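Local coordinates for protein 7,8-dihydro-6-hydroxymethylpterin pyrophosphokinase-dihydropteroate synthase (Plasmodium falciparum, PDB 6JWS) that probably catalyses two successive steps of folate biosynthesis, the pyrophosphorylation of hydroxymethyldihydropterin by ATP and the condensation of its product with 4-aminobenzoate to give dihydropteroate, at residues N50-Y55 with L331-M336; I514-K518 with F561-I567; V527-K531 with I551-L555; M538-Y544 with F580-Q586. The protein carries 1 engineered substitution. All blocks are in the same frame, centred on the assembly; numbering follows the deposited sequence.

Interaction 1 of 4, residues N50-Y55 with L331-M336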
# COMPACT_ATOMS: atom_id res chain seq x y z
N ASN B 50 -12.81 6.87 -34.61
CA ASN B 50 -11.90 7.05 -33.49
C ASN B 50 -12.54 7.97 -32.44
O ASN B 50 -13.38 8.79 -32.77
CB ASN B 50 -10.49 7.46 -33.94
CG ASN B 50 -9.42 7.00 -32.97
OD1 ASN B 50 -9.71 6.69 -31.80
ND2 ASN B 50 -8.18 6.96 -33.42
N THR B 51 -12.18 7.77 -31.17
CA THR B 51 -12.61 8.62 -30.08
C THR B 51 -11.47 8.67 -29.07
O THR B 51 -10.64 7.77 -29.03
CB THR B 51 -13.87 8.10 -29.36
OG1 THR B 51 -13.77 6.70 -29.09
CG2 THR B 51 -15.17 8.40 -30.09
N SER B 52 -11.44 9.73 -28.26
CA SER B 52 -10.52 9.84 -27.14
C SER B 52 -11.28 9.39 -25.89
O SER B 52 -12.47 9.12 -25.99
CB SER B 52 -10.07 11.27 -27.00
OG SER B 52 -11.15 12.09 -26.51
N TYR B 53 -10.61 9.36 -24.73
CA TYR B 53 -11.32 9.35 -23.47
C TYR B 53 -12.17 10.62 -23.35
O TYR B 53 -11.98 11.60 -24.05
CB TYR B 53 -10.38 9.13 -22.28
CG TYR B 53 -9.85 7.72 -22.23
CD1 TYR B 53 -10.63 6.68 -21.75
CD2 TYR B 53 -8.59 7.41 -22.75
CE1 TYR B 53 -10.17 5.37 -21.76
CE2 TYR B 53 -8.11 6.10 -22.78
CZ TYR B 53 -8.91 5.08 -22.28
OH TYR B 53 -8.48 3.77 -22.34
N LEU B 54 -13.09 10.58 -22.40
CA LEU B 54 -13.76 11.75 -21.89
C LEU B 54 -12.84 12.37 -20.84
O LEU B 54 -12.16 11.64 -20.13
CB LEU B 54 -15.03 11.23 -21.23
CG LEU B 54 -16.30 11.95 -21.63
CD1 LEU B 54 -17.52 11.09 -21.30
CD2 LEU B 54 -16.36 13.29 -20.90
N TYR B 55 -12.86 13.71 -20.72
CA TYR B 55 -12.00 14.39 -19.77
C TYR B 55 -12.73 15.52 -19.06
O TYR B 55 -13.48 16.26 -19.68
CB TYR B 55 -10.75 14.95 -20.45
CG TYR B 55 -9.78 13.90 -20.93
CD1 TYR B 55 -8.81 13.38 -20.08
CD2 TYR B 55 -9.86 13.40 -22.22
CE1 TYR B 55 -7.92 12.41 -20.52
CE2 TYR B 55 -8.97 12.45 -22.68
CZ TYR B 55 -8.00 11.95 -21.82
OH TYR B 55 -7.15 10.99 -22.28
N LEU B 331 -4.49 16.77 -25.14
CA LEU B 331 -4.78 15.64 -24.27
C LEU B 331 -5.65 14.59 -25.00
O LEU B 331 -5.28 13.41 -25.04
CB LEU B 331 -5.43 16.20 -23.00
CG LEU B 331 -5.93 15.22 -21.93
CD1 LEU B 331 -4.77 14.48 -21.24
CD2 LEU B 331 -6.75 15.97 -20.89
N CYS B 332 -6.77 15.03 -25.61
CA CYS B 332 -7.68 14.17 -26.36
C CYS B 332 -7.04 13.63 -27.64
O CYS B 332 -7.18 12.44 -27.92
CB CYS B 332 -8.95 14.92 -26.74
SG CYS B 332 -10.04 15.22 -25.34
N LEU B 333 -6.39 14.48 -28.44
CA LEU B 333 -5.77 14.05 -29.68
C LEU B 333 -4.67 13.02 -29.40
O LEU B 333 -4.41 12.15 -30.23
CB LEU B 333 -5.16 15.25 -30.42
CG LEU B 333 -6.14 16.35 -30.89
CD1 LEU B 333 -5.39 17.52 -31.52
CD2 LEU B 333 -7.15 15.81 -31.88
N ASN B 334 -4.01 13.15 -28.23
CA ASN B 334 -2.90 12.26 -27.91
C ASN B 334 -3.39 10.82 -27.74
O ASN B 334 -2.61 9.90 -27.88
CB ASN B 334 -2.11 12.76 -26.69
CG ASN B 334 -0.98 11.84 -26.27
OD1 ASN B 334 -0.05 11.57 -27.03
ND2 ASN B 334 -1.05 11.34 -25.04
N ASP B 335 -4.68 10.65 -27.39
CA ASP B 335 -5.26 9.32 -27.21
C ASP B 335 -5.48 8.66 -28.56
O ASP B 335 -5.32 7.44 -28.68
CB ASP B 335 -6.64 9.37 -26.54
CG ASP B 335 -6.64 9.75 -25.07
OD1 ASP B 335 -5.60 9.57 -24.40
OD2 ASP B 335 -7.68 10.22 -24.61
N MET B 336 -5.87 9.46 -29.57
CA MET B 336 -6.35 8.98 -30.86
C MET B 336 -5.20 8.90 -31.86
O MET B 336 -5.02 7.86 -32.48
CB MET B 336 -7.44 9.87 -31.48
CG MET B 336 -8.57 10.23 -30.54
SD MET B 336 -9.98 10.91 -31.47
CE MET B 336 -9.20 12.29 -32.30
O HOH W 1 -5.87 5.25 -32.24

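Interaction 2 of 4, residues I514-K518 with F561-I567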
# COMPACT_ATOMS: atom_id res chain seq x y z
N ILE B 514 -20.40 -6.56 -31.28
CA ILE B 514 -19.92 -5.20 -31.13
C ILE B 514 -20.97 -4.21 -31.65
O ILE B 514 -21.21 -3.17 -31.04
CB ILE B 514 -18.54 -5.06 -31.81
CG1 ILE B 514 -17.43 -5.56 -30.88
CG2 ILE B 514 -18.25 -3.65 -32.33
CD1 ILE B 514 -16.20 -6.02 -31.63
N LYS B 515 -21.66 -4.59 -32.72
CA LYS B 515 -22.73 -3.78 -33.28
C LYS B 515 -23.87 -3.64 -32.27
O LYS B 515 -24.64 -2.68 -32.34
CB LYS B 515 -23.35 -4.43 -34.52
CG LYS B 515 -22.43 -4.62 -35.72
CD LYS B 515 -23.27 -5.15 -36.87
CE LYS B 515 -22.71 -6.37 -37.55
NZ LYS B 515 -23.74 -7.40 -37.81
N LEU B 516 -23.98 -4.58 -31.34
CA LEU B 516 -25.03 -4.50 -30.34
C LEU B 516 -24.69 -3.48 -29.26
O LEU B 516 -25.57 -3.15 -28.48
CB LEU B 516 -25.25 -5.90 -29.73
CG LEU B 516 -25.75 -7.01 -30.67
CD1 LEU B 516 -25.97 -8.30 -29.88
CD2 LEU B 516 -27.06 -6.61 -31.35
N LEU B 517 -23.43 -2.98 -29.19
CA LEU B 517 -23.05 -2.05 -28.12
C LEU B 517 -23.47 -0.62 -28.47
O LEU B 517 -23.20 0.31 -27.71
CB LEU B 517 -21.54 -2.07 -27.88
CG LEU B 517 -20.93 -3.41 -27.49
CD1 LEU B 517 -19.41 -3.32 -27.57
CD2 LEU B 517 -21.39 -3.82 -26.10
N LYS B 518 -24.12 -0.48 -29.63
CA LYS B 518 -24.53 0.80 -30.17
C LYS B 518 -25.98 0.70 -30.63
O LYS B 518 -26.38 -0.24 -31.31
CB LYS B 518 -23.62 1.15 -31.35
CG LYS B 518 -22.41 2.00 -30.98
CD LYS B 518 -21.21 1.93 -31.91
CE LYS B 518 -21.50 1.89 -33.39
NZ LYS B 518 -20.82 0.72 -34.01
N PHE B 561 -9.67 -2.07 -32.45
CA PHE B 561 -10.69 -2.60 -33.34
C PHE B 561 -12.07 -2.07 -32.95
O PHE B 561 -12.79 -1.57 -33.80
CB PHE B 561 -10.69 -4.13 -33.34
CG PHE B 561 -11.76 -4.76 -34.21
CD1 PHE B 561 -11.67 -4.71 -35.59
CD2 PHE B 561 -12.83 -5.44 -33.64
CE1 PHE B 561 -12.62 -5.33 -36.39
CE2 PHE B 561 -13.78 -6.06 -34.45
CZ PHE B 561 -13.68 -5.99 -35.82
N LEU B 562 -12.43 -2.14 -31.67
CA LEU B 562 -13.72 -1.63 -31.25
C LEU B 562 -13.82 -0.14 -31.57
O LEU B 562 -14.86 0.32 -32.05
CB LEU B 562 -13.93 -1.88 -29.75
CG LEU B 562 -14.67 -3.18 -29.43
CD1 LEU B 562 -13.81 -4.41 -29.71
CD2 LEU B 562 -15.18 -3.17 -28.00
N VAL B 563 -12.75 0.60 -31.29
CA VAL B 563 -12.77 2.04 -31.47
C VAL B 563 -12.88 2.39 -32.96
O VAL B 563 -13.60 3.32 -33.33
CB VAL B 563 -11.56 2.69 -30.76
CG1 VAL B 563 -11.11 3.99 -31.39
CG2 VAL B 563 -11.80 2.85 -29.25
N LEU B 564 -12.21 1.62 -33.83
CA LEU B 564 -12.35 1.81 -35.27
C LEU B 564 -13.81 1.66 -35.67
O LEU B 564 -14.26 2.24 -36.65
CB LEU B 564 -11.51 0.74 -35.98
CG LEU B 564 -11.56 0.75 -37.52
CD1 LEU B 564 -10.97 2.05 -38.09
CD2 LEU B 564 -10.78 -0.45 -38.06
N ASN B 565 -14.57 0.89 -34.88
CA ASN B 565 -15.93 0.56 -35.28
C ASN B 565 -16.90 1.46 -34.52
O ASN B 565 -18.09 1.15 -34.45
CB ASN B 565 -16.16 -0.95 -35.17
CG ASN B 565 -15.59 -1.67 -36.37
OD1 ASN B 565 -16.22 -1.66 -37.44
ND2 ASN B 565 -14.41 -2.26 -36.24
N GLY B 566 -16.36 2.52 -33.91
CA GLY B 566 -17.16 3.56 -33.30
C GLY B 566 -17.64 3.25 -31.89
O GLY B 566 -18.58 3.87 -31.42
N ILE B 567 -17.02 2.27 -31.22
CA ILE B 567 -17.29 2.11 -29.80
C ILE B 567 -16.50 3.19 -29.06
O ILE B 567 -15.30 3.32 -29.26
CB ILE B 567 -16.95 0.68 -29.31
CG1 ILE B 567 -17.71 -0.38 -30.12
CG2 ILE B 567 -17.21 0.55 -27.81
CD1 ILE B 567 -19.21 -0.13 -30.23

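Interaction 3 of 4, residues V527-K531 with I551-L555. With PT1 (pteroic acid), chain I; ACT (acetate ion), chain M.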
# COMPACT_ATOMS: atom_id res chain seq x y z
N VAL B 527 -16.46 -5.10 -21.26
CA VAL B 527 -15.23 -5.61 -20.70
C VAL B 527 -14.59 -6.54 -21.74
O VAL B 527 -15.24 -7.46 -22.24
CB VAL B 527 -15.49 -6.31 -19.35
CG1 VAL B 527 -14.19 -6.75 -18.66
CG2 VAL B 527 -16.33 -5.44 -18.40
N LEU B 528 -13.31 -6.29 -22.08
CA LEU B 528 -12.56 -7.20 -22.92
C LEU B 528 -11.55 -7.95 -22.07
O LEU B 528 -10.71 -7.34 -21.38
CB LEU B 528 -11.83 -6.41 -24.02
CG LEU B 528 -12.70 -5.49 -24.88
CD1 LEU B 528 -11.80 -4.60 -25.74
CD2 LEU B 528 -13.69 -6.30 -25.73
N MET B 529 -11.60 -9.28 -22.15
CA MET B 529 -10.70 -10.09 -21.34
C MET B 529 -9.77 -10.91 -22.25
O MET B 529 -10.19 -11.35 -23.31
CB MET B 529 -11.49 -11.02 -20.43
CG MET B 529 -10.68 -11.58 -19.28
SD MET B 529 -11.49 -13.02 -18.53
CE MET B 529 -10.95 -14.30 -19.67
N HIS B 530 -8.53 -11.13 -21.80
CA HIS B 530 -7.60 -12.05 -22.43
C HIS B 530 -7.75 -13.47 -21.89
O HIS B 530 -7.69 -13.70 -20.68
CB HIS B 530 -6.14 -11.62 -22.19
CG HIS B 530 -5.18 -12.59 -22.79
ND1 HIS B 530 -4.68 -13.67 -22.08
CD2 HIS B 530 -4.64 -12.67 -24.03
CE1 HIS B 530 -3.87 -14.38 -22.84
NE2 HIS B 530 -3.84 -13.80 -24.05
N LYS B 531 -7.89 -14.44 -22.81
CA LYS B 531 -7.74 -15.86 -22.51
C LYS B 531 -7.15 -16.54 -23.74
O LYS B 531 -6.99 -15.92 -24.80
CB LYS B 531 -9.09 -16.47 -22.11
CG LYS B 531 -10.16 -16.50 -23.19
CD LYS B 531 -11.36 -17.43 -22.87
CE LYS B 531 -12.16 -17.91 -24.08
NZ LYS B 531 -11.37 -18.03 -25.34
N ILE B 551 -0.21 -9.70 -23.34
CA ILE B 551 -1.60 -9.55 -22.92
C ILE B 551 -2.05 -8.09 -23.08
O ILE B 551 -3.07 -7.83 -23.70
CB ILE B 551 -1.79 -10.13 -21.50
CG1 ILE B 551 -1.77 -11.67 -21.54
CG2 ILE B 551 -3.04 -9.60 -20.83
CD1 ILE B 551 -1.38 -12.30 -20.23
N LYS B 552 -1.23 -7.13 -22.61
CA LYS B 552 -1.46 -5.71 -22.83
C LYS B 552 -1.64 -5.39 -24.31
O LYS B 552 -2.60 -4.70 -24.70
CB LYS B 552 -0.33 -4.86 -22.23
CG LYS B 552 -0.60 -3.36 -22.24
CD LYS B 552 0.54 -2.45 -21.78
CE LYS B 552 0.22 -1.01 -22.13
NZ LYS B 552 0.96 -0.03 -21.30
N ASN B 553 -0.69 -5.84 -25.15
CA ASN B 553 -0.76 -5.56 -26.58
C ASN B 553 -2.02 -6.17 -27.20
O ASN B 553 -2.67 -5.54 -28.01
CB ASN B 553 0.51 -5.94 -27.35
CG ASN B 553 1.68 -5.03 -27.01
OD1 ASN B 553 1.48 -3.83 -26.81
ND2 ASN B 553 2.89 -5.58 -26.92
N TYR B 554 -2.38 -7.39 -26.79
CA TYR B 554 -3.61 -8.02 -27.26
C TYR B 554 -4.85 -7.17 -26.98
O TYR B 554 -5.63 -6.91 -27.88
CB TYR B 554 -3.72 -9.43 -26.66
CG TYR B 554 -5.03 -10.11 -26.91
CD1 TYR B 554 -6.11 -9.92 -26.05
CD2 TYR B 554 -5.21 -10.97 -28.01
CE1 TYR B 554 -7.33 -10.54 -26.27
CE2 TYR B 554 -6.41 -11.63 -28.21
CZ TYR B 554 -7.46 -11.42 -27.34
OH TYR B 554 -8.68 -12.02 -27.54
N LEU B 555 -5.03 -6.73 -25.73
CA LEU B 555 -6.15 -5.91 -25.30
C LEU B 555 -6.20 -4.57 -26.04
O LEU B 555 -7.28 -4.12 -26.43
CB LEU B 555 -6.08 -5.73 -23.77
CG LEU B 555 -6.30 -7.04 -23.00
CD1 LEU B 555 -6.05 -6.87 -21.50
CD2 LEU B 555 -7.72 -7.57 -23.25
C2 PT1 I . -12.77 -12.96 -14.99
C3 PT1 I . -13.79 -14.01 -15.00
C5 PT1 I . -15.02 -13.72 -15.75
N6 PT1 I . -13.64 -15.20 -14.36
C7 PT1 I . -14.12 -11.58 -16.36
N9 PT1 I . -15.13 -12.52 -16.38
C10 PT1 I . -14.63 -16.13 -14.45
N11 PT1 I . -14.26 -10.38 -17.02
C12 PT1 I . -15.78 -15.87 -15.18
C21 PT1 I . -9.12 -20.63 -11.64
O22 PT1 I . -9.30 -21.06 -10.47
O1 PT1 I . -11.62 -13.17 -14.33
N4 PT1 I . -12.98 -11.81 -15.65
N8 PT1 I . -15.96 -14.68 -15.79
C13 PT1 I . -14.43 -17.46 -13.77
N14 PT1 I . -13.39 -18.22 -14.52
C15 PT1 I . -12.37 -18.80 -13.86
C16 PT1 I . -11.10 -18.93 -14.47
C17 PT1 I . -12.60 -19.29 -12.53
C18 PT1 I . -10.05 -19.53 -13.74
C19 PT1 I . -11.54 -19.90 -11.82
C20 PT1 I . -10.26 -20.00 -12.42
O23 PT1 I . -8.00 -20.70 -12.16
C ACT M . -1.38 -14.06 -26.62
O ACT M . -2.24 -14.84 -26.10
OXT ACT M . -0.25 -14.41 -26.99
CH3 ACT M . -1.72 -12.57 -26.75
O HOH W 2 -9.62 -13.31 -25.31

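Interaction 4 of 4, residues M538-Y544 with F580-Q586. With PT1 (pteroic acid), chain I; ACT (acetate ion), chain N.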
# COMPACT_ATOMS: atom_id res chain seq x y z
N MET B 538 -7.18 -24.61 -21.37
CA MET B 538 -6.48 -23.36 -21.11
C MET B 538 -5.26 -23.55 -20.21
O MET B 538 -4.27 -22.82 -20.37
CB MET B 538 -7.40 -22.28 -20.55
CG MET B 538 -8.07 -22.65 -19.22
SD MET B 538 -9.16 -21.30 -18.70
CE MET B 538 -9.59 -21.87 -17.05
N ASP B 539 -5.30 -24.52 -19.29
CA ASP B 539 -4.23 -24.70 -18.32
C ASP B 539 -2.94 -25.14 -18.99
O ASP B 539 -1.87 -25.10 -18.37
CB ASP B 539 -4.59 -25.68 -17.19
CG ASP B 539 -5.59 -25.18 -16.15
OD1 ASP B 539 -5.74 -23.92 -15.97
OD2 ASP B 539 -6.24 -26.05 -15.50
N LYS B 540 -3.01 -25.58 -20.24
CA LYS B 540 -1.76 -25.98 -20.89
C LYS B 540 -1.33 -24.95 -21.93
O LYS B 540 -0.37 -25.20 -22.64
CB LYS B 540 -1.88 -27.38 -21.51
CG LYS B 540 -1.76 -28.53 -20.52
CD LYS B 540 -2.41 -29.81 -20.98
CE LYS B 540 -2.34 -30.90 -19.93
NZ LYS B 540 -2.79 -32.21 -20.47
N LEU B 541 -2.01 -23.81 -22.01
CA LEU B 541 -1.72 -22.85 -23.07
C LEU B 541 -0.96 -21.67 -22.50
O LEU B 541 -1.37 -20.52 -22.64
CB LEU B 541 -3.03 -22.45 -23.76
CG LEU B 541 -3.82 -23.60 -24.38
CD1 LEU B 541 -5.05 -23.07 -25.06
CD2 LEU B 541 -2.93 -24.41 -25.35
N THR B 542 0.23 -21.97 -21.99
CA THR B 542 0.87 -21.19 -20.94
C THR B 542 2.20 -20.59 -21.39
O THR B 542 2.87 -19.89 -20.60
CB THR B 542 0.90 -22.11 -19.72
OG1 THR B 542 -0.05 -21.52 -18.83
CG2 THR B 542 2.26 -22.37 -19.13
N ASN B 543 2.56 -20.79 -22.66
CA ASN B 543 3.82 -20.25 -23.16
C ASN B 543 3.62 -18.85 -23.74
O ASN B 543 2.90 -18.65 -24.70
CB ASN B 543 4.50 -21.19 -24.17
CG ASN B 543 4.74 -22.59 -23.64
OD1 ASN B 543 4.99 -22.77 -22.44
ND2 ASN B 543 4.69 -23.59 -24.52
N TYR B 544 4.33 -17.88 -23.17
CA TYR B 544 4.22 -16.51 -23.62
C TYR B 544 5.63 -16.01 -23.94
O TYR B 544 6.55 -16.21 -23.17
CB TYR B 544 3.59 -15.64 -22.54
CG TYR B 544 2.13 -15.92 -22.29
CD1 TYR B 544 1.73 -16.90 -21.39
CD2 TYR B 544 1.15 -15.20 -22.99
CE1 TYR B 544 0.39 -17.17 -21.18
CE2 TYR B 544 -0.20 -15.46 -22.79
CZ TYR B 544 -0.58 -16.45 -21.88
OH TYR B 544 -1.90 -16.71 -21.70
N PHE B 580 -6.78 -17.67 -16.58
CA PHE B 580 -7.21 -18.14 -17.90
C PHE B 580 -6.00 -18.31 -18.81
O PHE B 580 -5.50 -17.34 -19.40
CB PHE B 580 -8.20 -17.17 -18.54
CG PHE B 580 -9.62 -17.12 -18.02
CD1 PHE B 580 -10.62 -17.88 -18.61
CD2 PHE B 580 -9.99 -16.17 -17.07
CE1 PHE B 580 -11.94 -17.73 -18.22
CE2 PHE B 580 -11.31 -16.05 -16.64
CZ PHE B 580 -12.29 -16.81 -17.24
N ALA B 581 -5.53 -19.56 -18.93
CA ALA B 581 -4.26 -19.86 -19.58
C ALA B 581 -3.11 -19.11 -18.92
O ALA B 581 -2.25 -18.55 -19.61
CB ALA B 581 -4.31 -19.59 -21.08
N LYS B 582 -3.10 -19.11 -17.58
CA LYS B 582 -1.92 -18.64 -16.85
C LYS B 582 -1.62 -19.64 -15.73
O LYS B 582 -2.52 -20.04 -15.01
CB LYS B 582 -2.14 -17.23 -16.28
CG LYS B 582 -2.15 -16.09 -17.29
CD LYS B 582 -3.55 -15.66 -17.68
CE LYS B 582 -3.60 -14.82 -18.94
NZ LYS B 582 -4.99 -14.52 -19.32
N LYS B 583 -0.34 -20.03 -15.59
CA LYS B 583 0.12 -20.71 -14.38
C LYS B 583 -0.04 -19.75 -13.20
O LYS B 583 -0.14 -18.53 -13.39
CB LYS B 583 1.57 -21.19 -14.53
CG LYS B 583 1.82 -22.23 -15.64
CD LYS B 583 1.49 -23.65 -15.21
CE LYS B 583 1.76 -24.71 -16.26
NZ LYS B 583 0.50 -25.20 -16.89
N HIS B 584 -0.08 -20.31 -11.99
CA HIS B 584 -0.27 -19.56 -10.76
C HIS B 584 0.76 -18.44 -10.64
O HIS B 584 0.38 -17.31 -10.36
CB HIS B 584 -0.36 -20.51 -9.55
CG HIS B 584 -1.47 -21.49 -9.70
ND1 HIS B 584 -2.62 -21.19 -10.44
CD2 HIS B 584 -1.63 -22.75 -9.25
CE1 HIS B 584 -3.44 -22.24 -10.42
NE2 HIS B 584 -2.84 -23.21 -9.70
N ASP B 585 2.04 -18.75 -10.91
CA ASP B 585 3.11 -17.75 -10.91
C ASP B 585 2.87 -16.65 -11.95
O ASP B 585 3.33 -15.52 -11.75
CB ASP B 585 4.51 -18.38 -11.01
CG ASP B 585 4.94 -19.11 -9.73
OD1 ASP B 585 4.53 -18.67 -8.61
OD2 ASP B 585 5.68 -20.12 -9.85
N GLN B 586 2.17 -16.98 -13.04
CA GLN B 586 1.91 -16.01 -14.11
C GLN B 586 0.77 -15.09 -13.69
O GLN B 586 0.83 -13.90 -13.94
CB GLN B 586 1.62 -16.69 -15.46
CG GLN B 586 2.84 -17.40 -16.03
CD GLN B 586 2.54 -18.22 -17.26
OE1 GLN B 586 1.56 -18.98 -17.29
NE2 GLN B 586 3.40 -18.12 -18.27
C2 PT1 I . -12.77 -12.96 -14.99
C3 PT1 I . -13.79 -14.01 -15.00
C5 PT1 I . -15.02 -13.72 -15.75
N6 PT1 I . -13.64 -15.20 -14.36
C7 PT1 I . -14.12 -11.58 -16.36
N9 PT1 I . -15.13 -12.52 -16.38
C10 PT1 I . -14.63 -16.13 -14.45
N11 PT1 I . -14.26 -10.38 -17.02
C12 PT1 I . -15.78 -15.87 -15.18
C21 PT1 I . -9.12 -20.63 -11.64
O22 PT1 I . -9.30 -21.06 -10.47
O1 PT1 I . -11.62 -13.17 -14.33
N4 PT1 I . -12.98 -11.81 -15.65
N8 PT1 I . -15.96 -14.68 -15.79
C13 PT1 I . -14.43 -17.46 -13.77
N14 PT1 I . -13.39 -18.22 -14.52
C15 PT1 I . -12.37 -18.80 -13.86
C16 PT1 I . -11.10 -18.93 -14.47
C17 PT1 I . -12.60 -19.29 -12.53
C18 PT1 I . -10.05 -19.53 -13.74
C19 PT1 I . -11.54 -19.90 -11.82
C20 PT1 I . -10.26 -20.00 -12.42
O23 PT1 I . -8.00 -20.70 -12.16
C ACT N . 6.30 -16.52 -17.57
O ACT N . 5.88 -16.30 -18.72
OXT ACT N . 6.58 -15.62 -16.76
CH3 ACT N . 6.49 -17.99 -17.13
O HOH W 3 -5.47 -21.56 -16.98
O HOH W 4 -3.36 -22.76 -14.44

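Interaction 1 of 4, residues N50-Y55 with L331-M336
Asp335 and Tyr55 meet at the tightly packed end of this contact, where the helical segment 331-336 lies against 50-55 and its break between two stretches of strand. Carboxylate oxygen Asp335 OD2 takes a short hydrogen bond of 2.5 Å from Tyr55 OH on its syn lone pair, and the carboxylate is turned only 22° from the phenol ring. The same oxygen accepts the backbone N-H of Tyr53 at 3.1 Å from Tyr53 N to Asp335 OD2, this time on the anti side and well out of the carboxylate plane. Two donors two residues apart in the chain thus hold the group in place, and Arg374, hydrogen-bonded to Tyr55 OH, brings a positive charge that may help stabilise the acid.

Leu331 closes one face of the Tyr55 ring: its methyl CD2 is 3.8 Å from the ring centroid, shifted toward Tyr55 CD1, while Cys332 SG approaches obliquely, 3.6 Å from Tyr55 CD2. With OG between its backbone N and carbonyl carbon (chi1 71°), Ser52 donates from OG to the carbonyl O of the next residue, Tyr53, and also meets Thr167 N in a hydrogen bond, while its CB rests 3.3 Å from Cys332 O.

Toward Asn50 the fit is looser and partly mediated by solvent. Met336, bent at chi3, lays CG and SD along the Thr51-Ser52 backbone; a water accepts from Asn50 ND2 at 3.1 Å and donates to Met336 O. Asn50 ND2 also bonds to Tyr110. Helix 327-336 is thereby fixed across strands 46-57 and 163-172, the helix-on-antiparallel-sheet packing of the ferredoxin-like pyrophosphokinase fold.

Interaction 2 of 4, residues I514-K518 with F561-I567
Ile514 starts the contact against the last turn of helix 547-564 in the TIM-barrel domain, a helix that ends in a Schellman motif with Gly566 as its C-prime residue: Ile567 N bonds to Leu562 O and Gly566 N to Val563 O. The Ile514 methyl CD1 reaches between two helix side chains, pressing on Leu562 CD1 at 3.5 Å, tighter than usual, and meeting the edge of the Phe561 ring at CE2, 3.7 Å away. Its other branch, CG2, stands anti to the backbone N and turns instead to Ile567 CG1.

One turn further on, Leu517 leans its CB on Ile567 CD1 at 3.8 Å, the two side chains crossing at about a right angle. The same leucine touches Val526 of strand 525-529, and Leu562 packs there too, so the loop turn, the helix end and the barrel wall share one apolar layer.

Lys518 completes the segment by running its aliphatic chain over Ile567, with Lys518 CD against Ile567 CD1. Bends at chi3 (40°) and chi4 then bring its ammonium group to the helix terminus, where the partial negative charge of the final carbonyls probably adds to the attraction. Asn565 is itself anchored, its ND2 bonding to Phe561 O and to Ile104 O. Lys518 NZ donates to Asn565 O over 2.8 Å, meeting the carbonyl almost head-on at a C=O...N angle of 172°.

Interaction 3 of 4, residues V527-K531 with I551-L555
His530 and Tyr554 form the aromatic part of this contact, a T-shaped pair in which the imidazole edge points at the face of the phenol ring. The planes stand at 89°, the centroids are 5.1 Å apart, and His530 CD2 sits above the rim of the Tyr554 ring near CD1.

A CH-pi contact comes from Ile551, whose CG1 lies 3.6 Å from the centroid of the His530 ring, almost straight above it. Both neighbours are reached because His530 carries CG anti to its backbone N (chi1 177°), which sends the imidazole out over the helix.

Apolar contact continues earlier on the strand, where Leu555 turns its methyl CD2 to the backbone, 3.5 Å from Leu528 O, and more loosely to Leu528 CB.

No direct hydrogen bond joins the segments, but one water donates to Met529 O at 2.9 Å, accepts from Lys531 N and lies 2.7 Å from Tyr554 OH. Both imidazole nitrogens are engaged: Lys582 bonds to ND1, and an acetate, probably from the crystallisation liquor, takes a nearly straight bond from His530 NE2 at 2.8 Å.

Met529 points the other way, its SD 3.5 Å from N4 of the bound pteroic acid. Strand 525-529 and helix 547-564, followed by the adjacent parallel strand 572-575, make a beta-alpha-beta crossover of the TIM barrel, with the pterin pocket inside and the helix outside.

Interaction 4 of 4, residues M538-Y544 with F580-Q586
Gln586 NE2 is gripped by two acceptors: Thr542 O, at 3.0 Å along a nearly straight bond (173°) that lies in the carbonyl plane, and the oxygen of an acetate, probably from the crystallisation liquor. The other end of the amide, Gln586 OE1, receives the backbone N-H of Lys583 at 2.8 Å and a weak bond from Thr542 OG1. Lys583 is the N-cap of helix 584-592, so the side chain of Gln586, three residues into the helix, accepts the N-H of the residue that starts it, and together these partners fix the rotation of the amide.

Tyr544 reaches with its phenol to the loop ahead of helix 584-592. Its OH donates to Ala581 O over 2.8 Å, the oxygen lying at the ring edge, while Arg532 makes a cation-pi contact with the ring. Ala581, in a left-handed backbone conformation, nestles into the 3-10 turn: its CA is 3.1 Å from Met538 O in a CA-H...O contact, and its CB lies near both Met538 O and Leu541 O.

Asp539 works through water, OD1 accepting from one molecule that also donates to Lys582 O; its OD2 makes a salt bridge with Arg610.

Met538, extended beyond CG, brings SD obliquely against the Phe580 ring, 3.7 Å from CD1, a Met-aromatic contact. Phe580 turns a face to C16 of pteroic acid, with CZ 3.3 Å from the ligand's N14. Two beta-alpha loops of the TIM barrel are thus joined beside the pteroate pocket of dihydropteroate synthase.

Overall arrangement
From the N terminus, interaction 1 comes first, closing a span of 275 residues within the pyrophosphokinase part before interaction 2 opens. The later three all lie in the pterin-binding TIM barrel. Interaction 3 is nested inside the loop closed by interaction 2, and both use helix 547-564, interaction 2 at its C-terminal end and interaction 3 in its first half. Interaction 4 crosses both, carrying the chain from the loop before that helix to the start of helix 584-592. Interactions 1 and 2 touch where Asn50 and Thr51 meet Val563, joining the two enzyme parts; interactions 3 and 4 meet at His530 and Lys582 and share the bound pteroic acid.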